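Local coordinates for twin-arginine translocation pathway signal (Rhodoferax ferrireducens, PDB 5IM2), which probably captures organic acids for a TRAP transporter as its extracytoplasmic solute-binding protein, and holds copurified benzoate in its pocket, at residues Phe133-Thr136 / Ala140-Arg143; Gly228-Trp233 / Ala257-Thr262; Ser249-Ala254 / Gln326-Lys331; Ala305-Ala310 / Asn315-Ile320. All coordinates share one frame; numbering follows the deposited sequence.

Contact 1 of 4, residues Phe133-Thr136 / Ala140-Arg143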
loop_
_atom_site.group_PDB
_atom_site.type_symbol
_atom_site.label_atom_id
_atom_site.label_comp_id
_atom_site.label_asym_id
_atom_site.label_seq_id
_atom_site.Cartn_x
_atom_site.Cartn_y
_atom_site.Cartn_z
ATOM N N PHE A 133 -8.165 4.499 -10.471
ATOM C CA PHE A 133 -9.534 3.953 -10.445
ATOM C C PHE A 133 -9.557 2.461 -10.809
ATOM O O PHE A 133 -10.290 2.014 -11.707
ATOM C CB PHE A 133 -10.446 4.785 -11.348
ATOM C CG PHE A 133 -10.565 6.215 -10.891
ATOM C CD1 PHE A 133 -11.386 6.537 -9.842
ATOM C CD2 PHE A 133 -9.821 7.219 -11.475
ATOM C CE1 PHE A 133 -11.487 7.809 -9.385
ATOM C CE2 PHE A 133 -9.919 8.510 -11.026
ATOM C CZ PHE A 133 -10.770 8.822 -9.984
ATOM N N MET A 134 -8.707 1.688 -10.114
ATOM C CA MET A 134 -8.652 0.225 -10.234
ATOM C C MET A 134 -9.399 -0.498 -9.119
ATOM O O MET A 134 -10.068 -1.511 -9.378
ATOM C CB MET A 134 -7.205 -0.268 -10.236
ATOM C CG MET A 134 -6.402 0.070 -11.453
ATOM S SD MET A 134 -6.959 -0.835 -12.915
ATOM C CE MET A 134 -6.530 -2.480 -12.466
ATOM N N MET A 135 -9.322 -0.001 -7.895
ATOM C CA MET A 135 -9.778 -0.773 -6.742
ATOM C C MET A 135 -11.273 -0.641 -6.522
ATOM O O MET A 135 -11.868 0.409 -6.731
ATOM C CB MET A 135 -9.037 -0.309 -5.484
ATOM C CG MET A 135 -9.550 -0.925 -4.195
ATOM S SD MET A 135 -8.671 -0.391 -2.713
ATOM C CE MET A 135 -8.661 1.301 -2.974
ATOM N N THR A 136 -11.877 -1.730 -6.049
ATOM C CA THR A 136 -13.224 -1.684 -5.501
ATOM C C THR A 136 -13.110 -1.452 -3.986
ATOM O O THR A 136 -13.155 -0.300 -3.529
ATOM C CB THR A 136 -13.972 -2.967 -5.833
ATOM O OG1 THR A 136 -13.195 -4.085 -5.421
ATOM C CG2 THR A 136 -14.186 -3.092 -7.317
ATOM N N ALA A 140 -11.159 -7.197 -1.433
ATOM C CA ALA A 140 -11.286 -7.806 -2.758
ATOM C C ALA A 140 -10.055 -7.558 -3.616
ATOM O O ALA A 140 -9.526 -8.485 -4.253
ATOM C CB ALA A 140 -12.562 -7.278 -3.421
ATOM N N THR A 141 -9.574 -6.314 -3.640
ATOM C CA THR A 141 -8.425 -5.962 -4.472
ATOM C C THR A 141 -7.143 -6.623 -3.977
ATOM O O THR A 141 -6.253 -6.946 -4.780
ATOM C CB THR A 141 -8.308 -4.439 -4.524
ATOM O OG1 THR A 141 -9.575 -3.913 -4.954
ATOM C CG2 THR A 141 -7.256 -3.994 -5.515
ATOM N N SER A 142 -6.999 -6.782 -2.648
ATOM C CA SER A 142 -5.879 -7.551 -2.116
ATOM C C SER A 142 -5.920 -9.004 -2.570
ATOM O O SER A 142 -4.880 -9.596 -2.868
ATOM C CB SER A 142 -5.889 -7.513 -0.584
ATOM O OG SER A 142 -5.629 -6.193 -0.108
ATOM N N ARG A 143 -7.099 -9.628 -2.535
ATOM C CA ARG A 143 -7.194 -11.006 -3.007
ATOM C C ARG A 143 -6.795 -11.088 -4.471
ATOM O O ARG A 143 -6.082 -12.005 -4.884
ATOM C CB ARG A 143 -8.612 -11.528 -2.818
ATOM C CG ARG A 143 -8.990 -11.722 -1.394
ATOM C CD ARG A 143 -10.506 -11.966 -1.231
ATOM N NE ARG A 143 -10.960 -13.180 -1.898
ATOM C CZ ARG A 143 -11.104 -14.359 -1.311
ATOM N NH1 ARG A 143 -10.829 -14.510 -0.025
ATOM N NH2 ARG A 143 -11.515 -15.406 -2.031
#
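M135 lays the base of its side chain across the T141 hydroxyl, the two side chains crossing at about a right angle. The touching atom of the methionine is CG, which comes to 3.1 Å from T141 OG1, a tight meeting of a methylene with an oxygen. Because CG stands anti to the backbone N (chi1 173°), the first part of the M135 chain passes the threonine, while its methyl end runs on to A257 and T260. On the other side of the T141 fork, CG2 rests 4.1 Å from M135 CB, so both branches of the threonine share the methionine stem.

T136 N points its hydrogen at T141 OG1, but at 3.4 Å and 143° the bond is weak; the stronger partner of that hydroxyl is the carbonyl oxygen of N137, just ahead of helix 138-152. T136 OG1, 3.8 Å from A140 CB, is bonded to S365 OG of helix 350-367. A valine in place of T141 would probably leave T136 N without this acceptor and N137 O without its side-chain partner, with only methyl packing on M135 remaining. The example illustrates how a buried hydroxyl can serve twice: bonded to N137 O, it still accepts, weakly, from a backbone N-H of the loop leading into the helix, a loop held here by van der Waals contact of M135 with T141 and only one weak bond.

Contact 2 of 4, residues Gly228-Trp233 / Ala257-Thr262. With BEZ (benzoic acid), chain B.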
loop_
_atom_site.group_PDB
_atom_site.type_symbol
_atom_site.label_atom_id
_atom_site.label_comp_id
_atom_site.label_asym_id
_atom_site.label_seq_id
_atom_site.Cartn_x
_atom_site.Cartn_y
_atom_site.Cartn_z
ATOM N N GLY A 228 1.234 19.039 0.491
ATOM C CA GLY A 228 0.200 18.071 0.792
ATOM C C GLY A 228 0.702 16.697 0.441
ATOM O O GLY A 228 1.814 16.531 -0.087
ATOM N N ALA A 229 -0.133 15.704 0.754
ATOM C CA ALA A 229 0.243 14.308 0.596
ATOM C C ALA A 229 -0.976 13.489 0.224
ATOM O O ALA A 229 -2.085 13.740 0.707
ATOM C CB ALA A 229 0.847 13.712 1.873
ATOM N N ALA A 230 -0.735 12.472 -0.590
ATOM C CA ALA A 230 -1.723 11.445 -0.867
ATOM C C ALA A 230 -1.497 10.314 0.134
ATOM O O ALA A 230 -0.406 9.757 0.192
ATOM C CB ALA A 230 -1.564 10.953 -2.306
ATOM N N LEU A 231 -2.514 10.006 0.941
ATOM C CA LEU A 231 -2.480 8.917 1.918
ATOM C C LEU A 231 -3.892 8.384 2.066
ATOM O O LEU A 231 -4.844 9.168 1.998
ATOM C CB LEU A 231 -2.026 9.371 3.303
ATOM C CG LEU A 231 -0.635 9.933 3.486
ATOM C CD1 LEU A 231 -0.507 10.703 4.794
ATOM C CD2 LEU A 231 0.310 8.774 3.414
ATOM N N PRO A 232 -4.062 7.106 2.404
ATOM C CA PRO A 232 -5.371 6.671 2.903
ATOM C C PRO A 232 -5.604 7.212 4.314
ATOM O O PRO A 232 -4.672 7.598 5.020
ATOM C CB PRO A 232 -5.256 5.149 2.910
ATOM C CG PRO A 232 -3.807 4.931 3.236
ATOM C CD PRO A 232 -3.060 6.025 2.503
ATOM N N TRP A 233 -6.872 7.170 4.739
ATOM C CA TRP A 233 -7.260 7.714 6.033
ATOM C C TRP A 233 -6.599 6.982 7.187
ATOM O O TRP A 233 -6.258 7.605 8.200
ATOM C CB TRP A 233 -8.784 7.646 6.212
ATOM C CG TRP A 233 -9.539 8.853 5.739
ATOM C CD1 TRP A 233 -10.530 8.881 4.807
ATOM C CD2 TRP A 233 -9.366 10.210 6.176
ATOM N NE1 TRP A 233 -10.982 10.165 4.625
ATOM C CE2 TRP A 233 -10.283 11.003 5.450
ATOM C CE3 TRP A 233 -8.515 10.829 7.091
ATOM C CZ2 TRP A 233 -10.397 12.380 5.641
ATOM C CZ3 TRP A 233 -8.623 12.193 7.273
ATOM C CH2 TRP A 233 -9.564 12.953 6.547
ATOM N N ALA A 257 -12.158 4.733 -6.511
ATOM C CA ALA A 257 -11.012 5.050 -5.679
ATOM C C ALA A 257 -9.919 5.584 -6.580
ATOM O O ALA A 257 -9.469 4.887 -7.491
ATOM C CB ALA A 257 -10.521 3.814 -4.929
ATOM N N LEU A 258 -9.458 6.794 -6.304
ATOM C CA LEU A 258 -8.464 7.395 -7.174
ATOM C C LEU A 258 -7.227 6.507 -7.293
ATOM O O LEU A 258 -6.733 6.265 -8.398
ATOM C CB LEU A 258 -8.078 8.782 -6.653
ATOM C CG LEU A 258 -6.946 9.449 -7.463
ATOM C CD1 LEU A 258 -7.410 9.718 -8.866
ATOM C CD2 LEU A 258 -6.543 10.731 -6.787
ATOM N N TYR A 259 -6.687 6.034 -6.165
ATOM C CA TYR A 259 -5.547 5.122 -6.211
ATOM C C TYR A 259 -5.509 4.297 -4.927
ATOM O O TYR A 259 -6.142 4.623 -3.924
ATOM C CB TYR A 259 -4.197 5.876 -6.397
ATOM C CG TYR A 259 -3.670 6.405 -5.098
ATOM C CD1 TYR A 259 -4.151 7.580 -4.557
ATOM C CD2 TYR A 259 -2.741 5.677 -4.369
ATOM C CE1 TYR A 259 -3.714 8.034 -3.311
ATOM C CE2 TYR A 259 -2.293 6.125 -3.127
ATOM C CZ TYR A 259 -2.790 7.298 -2.606
ATOM O OH TYR A 259 -2.349 7.729 -1.370
ATOM N N THR A 260 -4.725 3.229 -4.983
ATOM C CA THR A 260 -4.231 2.550 -3.792
ATOM C C THR A 260 -2.778 2.158 -4.035
ATOM O O THR A 260 -2.267 2.205 -5.162
ATOM C CB THR A 260 -5.118 1.357 -3.427
ATOM O OG1 THR A 260 -4.702 0.850 -2.159
ATOM C CG2 THR A 260 -5.061 0.247 -4.473
ATOM N N ALA A 261 -2.090 1.814 -2.955
ATOM C CA ALA A 261 -0.722 1.326 -3.035
ATOM C C ALA A 261 -0.688 -0.142 -2.635
ATOM O O ALA A 261 -1.520 -0.604 -1.868
ATOM C CB ALA A 261 0.221 2.148 -2.147
ATOM N N THR A 262 0.280 -0.868 -3.182
ATOM C CA THR A 262 0.469 -2.273 -2.890
ATOM C C THR A 262 1.520 -2.471 -1.820
ATOM O O THR A 262 2.465 -1.696 -1.688
ATOM C CB THR A 262 0.874 -3.064 -4.132
ATOM O OG1 THR A 262 2.096 -2.560 -4.667
ATOM C CG2 THR A 262 -0.196 -2.974 -5.154
HETATM C C BEZ B . 2.146 5.296 2.155
HETATM O O1 BEZ B . 1.413 6.042 1.443
HETATM O O2 BEZ B . 3.391 5.343 2.014
HETATM C C1 BEZ B . 1.527 4.394 3.180
HETATM C C2 BEZ B . 2.338 3.565 3.950
HETATM C C3 BEZ B . 1.742 2.757 4.920
HETATM C C4 BEZ B . 0.368 2.774 5.085
HETATM C C5 BEZ B . -0.434 3.581 4.301
HETATM C C6 BEZ B . 0.155 4.403 3.334
#
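The carbonyl oxygen of A230 is bonded to R192 NH1 and has the Y259 hydroxyl close by, with Y259 OH 3.2 Å from A230 O. The angle there is too poor for a hydrogen bond, and the same holds for L231 N, 3.2 Å from Y259 OH near the plane of the ring. The phenol tip is thus lodged against the peptide link between A230 and L231 by close packing. Its ring reaches this place because CG lies between the backbone N and the carbonyl carbon (chi1 82°), which swings the tyrosine out of its loop toward the strand. There A230 CB packs obliquely on the ring, 3.8 Å from Y259 CE1.

Past this point the strand lines the benzoate pocket. L231 CD2 approaches carboxylate oxygen O1 of the benzoate to 3.5 Å, and P232 CD lies 3.7 Å from ligand carbon C6, with P232 CG similarly near C5. The carboxylate is bonded to Y118 OH and to R192 NH2, so one guanidinium ties the ligand with one nitrogen and the A230 carbonyl with the other, consistent with the A230 carbonyl acting as a second-shell group that positions R192. Strand 228-232 runs within the six-stranded sheet, parallel to strand 190-193 and antiparallel to strand 171-175, whereas 257-262 belongs to the connection that leads from strand 247-251 of that sheet to strand 262-267 of the five-stranded one.

Contact 3 of 4, residues Ser249-Ala254 / Gln326-Lys331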
loop_
_atom_site.group_PDB
_atom_site.type_symbol
_atom_site.label_atom_id
_atom_site.label_comp_id
_atom_site.label_asym_id
_atom_site.label_seq_id
_atom_site.Cartn_x
_atom_site.Cartn_y
_atom_site.Cartn_z
ATOM N N SER A 249 -9.583 15.909 1.101
ATOM C CA SER A 249 -10.535 15.605 0.043
ATOM C C SER A 249 -10.495 14.106 -0.230
ATOM O O SER A 249 -9.487 13.584 -0.711
ATOM C CB SER A 249 -10.222 16.414 -1.212
ATOM O OG SER A 249 -10.700 17.726 -1.007
ATOM N N GLU A 250 -11.590 13.425 0.096
ATOM C CA GLU A 250 -11.798 12.034 -0.254
ATOM C C GLU A 250 -12.694 11.960 -1.491
ATOM O O GLU A 250 -13.233 12.960 -1.959
ATOM C CB GLU A 250 -12.409 11.276 0.937
ATOM C CG GLU A 250 -13.773 11.814 1.330
ATOM C CD GLU A 250 -14.271 11.380 2.720
ATOM O OE1 GLU A 250 -13.519 10.740 3.497
ATOM O OE2 GLU A 250 -15.441 11.702 3.033
ATOM N N PHE A 251 -12.810 10.760 -2.048
ATOM C CA PHE A 251 -13.668 10.507 -3.198
ATOM C C PHE A 251 -14.904 9.743 -2.750
ATOM O O PHE A 251 -14.784 8.716 -2.076
ATOM C CB PHE A 251 -12.911 9.705 -4.260
ATOM C CG PHE A 251 -11.966 10.544 -5.050
ATOM C CD1 PHE A 251 -10.747 10.897 -4.527
ATOM C CD2 PHE A 251 -12.337 11.045 -6.282
ATOM C CE1 PHE A 251 -9.881 11.714 -5.252
ATOM C CE2 PHE A 251 -11.470 11.846 -7.009
ATOM C CZ PHE A 251 -10.271 12.191 -6.494
ATOM N N ASP A 252 -16.078 10.249 -3.101
ATOM C CA ASP A 252 -17.292 9.496 -2.810
ATOM C C ASP A 252 -17.163 8.102 -3.426
ATOM O O ASP A 252 -16.743 7.977 -4.587
ATOM C CB ASP A 252 -18.530 10.203 -3.354
ATOM C CG ASP A 252 -19.825 9.585 -2.840
ATOM O OD1 ASP A 252 -20.282 9.995 -1.755
ATOM O OD2 ASP A 252 -20.374 8.683 -3.509
ATOM N N PRO A 253 -17.514 7.036 -2.699
ATOM C CA PRO A 253 -17.361 5.681 -3.256
ATOM C C PRO A 253 -18.021 5.483 -4.608
ATOM O O PRO A 253 -17.537 4.673 -5.409
ATOM C CB PRO A 253 -18.023 4.797 -2.192
ATOM C CG PRO A 253 -18.086 5.611 -0.980
ATOM C CD PRO A 253 -18.216 7.030 -1.411
ATOM N N ALA A 254 -19.134 6.170 -4.873
ATOM C CA ALA A 254 -19.811 6.065 -6.164
ATOM C C ALA A 254 -18.885 6.362 -7.331
ATOM O O ALA A 254 -19.133 5.894 -8.449
ATOM C CB ALA A 254 -21.013 7.019 -6.216
ATOM N N GLN A 326 -15.259 12.007 -12.481
ATOM C CA GLN A 326 -15.080 11.702 -13.900
ATOM C C GLN A 326 -14.043 12.612 -14.543
ATOM O O GLN A 326 -13.331 12.184 -15.458
ATOM C CB GLN A 326 -16.412 11.807 -14.644
ATOM C CG GLN A 326 -17.297 10.587 -14.474
ATOM C CD GLN A 326 -16.684 9.340 -15.092
ATOM O OE1 GLN A 326 -16.571 8.299 -14.442
ATOM N NE2 GLN A 326 -16.284 9.442 -16.356
ATOM N N GLU A 327 -13.901 13.844 -14.048
ATOM C CA GLU A 327 -12.860 14.731 -14.568
ATOM C C GLU A 327 -11.475 14.281 -14.130
ATOM O O GLU A 327 -10.507 14.396 -14.898
ATOM C CB GLU A 327 -13.144 16.166 -14.127
ATOM C CG GLU A 327 -14.407 16.745 -14.753
ATOM C CD GLU A 327 -14.405 16.689 -16.290
ATOM O OE1 GLU A 327 -13.493 17.276 -16.921
ATOM O OE2 GLU A 327 -15.317 16.051 -16.867
ATOM N N PHE A 328 -11.348 13.763 -12.905
ATOM C CA PHE A 328 -10.091 13.135 -12.502
ATOM C C PHE A 328 -9.750 11.949 -13.406
ATOM O O PHE A 328 -8.602 11.813 -13.855
ATOM C CB PHE A 328 -10.155 12.710 -11.034
ATOM C CG PHE A 328 -9.972 13.848 -10.046
ATOM C CD1 PHE A 328 -11.048 14.624 -9.638
ATOM C CD2 PHE A 328 -8.720 14.126 -9.519
ATOM C CE1 PHE A 328 -10.875 15.661 -8.722
ATOM C CE2 PHE A 328 -8.546 15.138 -8.603
ATOM C CZ PHE A 328 -9.620 15.920 -8.211
ATOM N N LYS A 329 -10.727 11.079 -13.690
ATOM C CA LYS A 329 -10.421 9.899 -14.510
ATOM C C LYS A 329 -10.032 10.315 -15.921
ATOM O O LYS A 329 -9.158 9.698 -16.553
ATOM C CB LYS A 329 -11.611 8.932 -14.576
ATOM C CG LYS A 329 -12.459 8.871 -13.333
ATOM C CD LYS A 329 -13.489 7.744 -13.359
ATOM C CE LYS A 329 -14.278 7.732 -12.050
ATOM N NZ LYS A 329 -15.267 6.629 -11.969
ATOM N N ARG A 330 -10.680 11.360 -16.427
ATOM C CA ARG A 330 -10.367 11.879 -17.750
ATOM C C ARG A 330 -8.923 12.366 -17.814
ATOM O O ARG A 330 -8.182 12.049 -18.757
ATOM C CB ARG A 330 -11.338 13.009 -18.081
ATOM C CG ARG A 330 -11.270 13.478 -19.503
ATOM C CD ARG A 330 -11.899 14.842 -19.659
ATOM N NE ARG A 330 -13.272 14.876 -19.166
ATOM C CZ ARG A 330 -14.335 14.512 -19.875
ATOM N NH1 ARG A 330 -14.198 14.072 -21.125
ATOM N NH2 ARG A 330 -15.541 14.597 -19.330
ATOM N N LYS A 331 -8.503 13.127 -16.798
ATOM C CA LYS A 331 -7.165 13.704 -16.781
ATOM C C LYS A 331 -6.103 12.644 -16.565
ATOM O O LYS A 331 -4.964 12.804 -17.019
ATOM C CB LYS A 331 -7.060 14.765 -15.685
ATOM C CG LYS A 331 -7.673 16.110 -16.039
ATOM C CD LYS A 331 -7.064 17.247 -15.214
ATOM C CE LYS A 331 -7.565 18.604 -15.703
ATOM N NZ LYS A 331 -7.378 19.692 -14.701
#
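F251 drives the edge of its ring into the face of F328, with CZ 3.8 Å above the plane and over the ring centre. This is a T-shaped (edge-to-face) aromatic pair, joining strand 247-251 of the six-stranded mixed sheet to helix 322-332 packed beside it. The centroids are 5.0 Å apart and the planes stand at 83°, so hydrogens at the F251 rim face the electron-rich face of the helical ring. CE2 shares the approach, coming to 3.8 Å from F328 CD1. Each phenylalanine has CG anti to its carbonyl carbon, and from both backbones the CB bond points toward the opposite segment; the two rings therefore bridge a wide gap, the nearest CA atoms, those of F251 and F328, being 10.3 Å apart.

Around the pair the setting is hydrophobic: F173 of the adjoining strand touches both rings, and L205 of helix 196-205 lies against F328. With an alanine in place of F328, the F251 rim is likely to lose its aromatic face and a gap to open there. Beyond the rings the polar groups are held elsewhere: K329 bonds the carbonyl oxygen of G255 and makes a cation-pi contact with F133, while R330 NH2 pairs with E327 OE2 at 2.9 Å on the helix surface. Where the strand segment ends, D252 OD2 accepts from A254 N at 3.1 Å and 152°, closing an Asx turn.

Contact 4 of 4, residues Ala305-Ala310 / Asn315-Ile320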
loop_
_atom_site.group_PDB
_atom_site.type_symbol
_atom_site.label_atom_id
_atom_site.label_comp_id
_atom_site.label_asym_id
_atom_site.label_seq_id
_atom_site.Cartn_x
_atom_site.Cartn_y
_atom_site.Cartn_z
ATOM N N ALA A 305 -11.367 5.567 11.696
ATOM C CA ALA A 305 -10.700 6.213 12.825
ATOM C C ALA A 305 -9.830 7.381 12.366
ATOM O O ALA A 305 -9.713 8.395 13.068
ATOM C CB ALA A 305 -9.841 5.204 13.584
ATOM N N GLY A 306 -9.188 7.258 11.212
ATOM C CA GLY A 306 -8.402 8.379 10.713
ATOM C C GLY A 306 -9.251 9.595 10.367
ATOM O O GLY A 306 -8.931 10.724 10.741
ATOM N N ARG A 307 -10.330 9.385 9.616
ATOM C CA ARG A 307 -11.268 10.466 9.328
ATOM C C ARG A 307 -11.728 11.138 10.615
ATOM O O ARG A 307 -11.723 12.369 10.727
ATOM C CB ARG A 307 -12.453 9.915 8.530
ATOM C CG ARG A 307 -13.355 10.925 7.876
ATOM C CD ARG A 307 -14.369 10.258 6.936
ATOM N NE ARG A 307 -15.151 11.262 6.214
ATOM C CZ ARG A 307 -16.071 12.054 6.766
ATOM N NH1 ARG A 307 -16.345 11.971 8.063
ATOM N NH2 ARG A 307 -16.720 12.940 6.018
ATOM N N GLN A 308 -12.088 10.335 11.625
ATOM C CA GLN A 308 -12.595 10.915 12.866
ATOM C C GLN A 308 -11.534 11.744 13.580
ATOM O O GLN A 308 -11.846 12.776 14.190
ATOM C CB GLN A 308 -13.117 9.810 13.782
ATOM C CG GLN A 308 -14.626 9.672 13.734
ATOM C CD GLN A 308 -15.344 10.955 14.136
ATOM O OE1 GLN A 308 -15.006 11.584 15.140
ATOM N NE2 GLN A 308 -16.336 11.350 13.344
ATOM N N ALA A 309 -10.281 11.297 13.552
ATOM C CA ALA A 309 -9.204 12.104 14.118
ATOM C C ALA A 309 -9.101 13.457 13.423
ATOM O O ALA A 309 -8.949 14.495 14.081
ATOM C CB ALA A 309 -7.882 11.345 14.023
ATOM N N ALA A 310 -9.184 13.473 12.092
ATOM C CA ALA A 310 -9.229 14.742 11.372
ATOM C C ALA A 310 -10.410 15.586 11.828
ATOM O O ALA A 310 -10.272 16.789 12.093
ATOM C CB ALA A 310 -9.330 14.490 9.873
ATOM N N ASN A 315 -10.741 19.905 11.296
ATOM C CA ASN A 315 -10.278 20.036 9.925
ATOM C C ASN A 315 -11.469 19.949 8.982
ATOM O O ASN A 315 -12.544 19.468 9.346
ATOM C CB ASN A 315 -9.251 18.946 9.586
ATOM C CG ASN A 315 -7.938 19.131 10.318
ATOM O OD1 ASN A 315 -7.781 20.066 11.099
ATOM N ND2 ASN A 315 -6.976 18.240 10.060
ATOM N N THR A 316 -11.256 20.396 7.749
ATOM C CA THR A 316 -12.302 20.431 6.739
ATOM C C THR A 316 -12.148 19.225 5.821
ATOM O O THR A 316 -11.119 19.074 5.154
ATOM C CB THR A 316 -12.241 21.734 5.944
ATOM O OG1 THR A 316 -12.300 22.846 6.851
ATOM C CG2 THR A 316 -13.406 21.828 4.961
ATOM N N ILE A 317 -13.170 18.376 5.802
ATOM C CA ILE A 317 -13.237 17.195 4.956
ATOM C C ILE A 317 -14.261 17.463 3.870
ATOM O O ILE A 317 -15.400 17.853 4.158
ATOM C CB ILE A 317 -13.644 15.941 5.746
ATOM C CG1 ILE A 317 -12.666 15.646 6.868
ATOM C CG2 ILE A 317 -13.761 14.760 4.820
ATOM C CD1 ILE A 317 -13.153 14.525 7.779
ATOM N N TYR A 318 -13.884 17.177 2.638
ATOM C CA TYR A 318 -14.751 17.302 1.481
ATOM C C TYR A 318 -14.758 15.978 0.734
ATOM O O TYR A 318 -13.723 15.312 0.629
ATOM C CB TYR A 318 -14.265 18.429 0.578
ATOM C CG TYR A 318 -15.034 18.600 -0.712
ATOM C CD1 TYR A 318 -16.292 19.182 -0.717
ATOM C CD2 TYR A 318 -14.498 18.189 -1.930
ATOM C CE1 TYR A 318 -16.995 19.348 -1.893
ATOM C CE2 TYR A 318 -15.196 18.350 -3.116
ATOM C CZ TYR A 318 -16.446 18.926 -3.094
ATOM O OH TYR A 318 -17.154 19.108 -4.265
ATOM N N ALA A 319 -15.926 15.593 0.227
ATOM C CA ALA A 319 -16.061 14.398 -0.589
ATOM C C ALA A 319 -16.307 14.818 -2.030
ATOM O O ALA A 319 -17.313 15.468 -2.334
ATOM C CB ALA A 319 -17.193 13.501 -0.104
ATOM N N ILE A 320 -15.398 14.420 -2.910
ATOM C CA ILE A 320 -15.497 14.736 -4.329
ATOM C C ILE A 320 -16.588 13.853 -4.936
ATOM O O ILE A 320 -16.481 12.617 -4.890
ATOM C CB ILE A 320 -14.137 14.538 -5.024
ATOM C CG1 ILE A 320 -13.154 15.604 -4.549
ATOM C CG2 ILE A 320 -14.264 14.610 -6.548
ATOM C CD1 ILE A 320 -11.690 15.255 -4.866
#
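N315, just past helix 303-312, meets A310 of its last turn and opens the second segment with a backbone bond: N315 N donates to A310 O over 3.3 Å at 151°, the donor tilted from the carbonyl plane. N315 CB also sits 3.5 Å from that oxygen. Of the side-chain amide, OD1 bonds H313 ND1 and ND2 both H248 NE2 and the carbonyl oxygen of H242, so both ends of this buried group have partners, which should fix its rotation.

T316 then turns its CB bond away from the helix, and I317 turns back toward it, in the alternation of an extended strand. I317 has the largest share of the buried surface. Its CD1 methyl lies 3.9 Å above the guanidinium plane of R307, over the centre, and reaches R307 CG at 3.6 Å, while CG2 comes to 3.7 Å from R307 NH2. The arginine extends from CG to NE, bringing the flat group over the isoleucine; R307 NE forms a salt bridge with E250 OE1 on the neighbouring strand, which would hold the guanidinium in place. A310 CB, 4.4 Å from I317 CD1, adds a looser apolar touch.

At Y318 the CB bond again points away from the helix. A helix turning through a short loop into the outermost strand of a mixed sheet, and packing back on it, is familiar alpha/beta architecture, here in a periplasmic-binding-protein type of fold.

Contacts 1 to 3 follow one another closely in space, with centres 13 Å apart for contacts 1 and 2 and 12 Å for contacts 2 and 3; the centre of contact 4 lies about 22 Å from that of contact 1. Along the chain contact 1 closes first, the segments of contacts 2 and 3 alternate, and contact 4 falls wholly between the two halves of contact 3. Contacts 2, 3 and 4 all reach the six-stranded sheet. F133, in the first segment of contact 1, has its backbone N probably hydrogen-bonded to L258 O of contact 2. W233, just after the pocket-lining residues L231 and P232, packs on helix 303-312, so the pocket wall is tied to the outer edge of the same sheet.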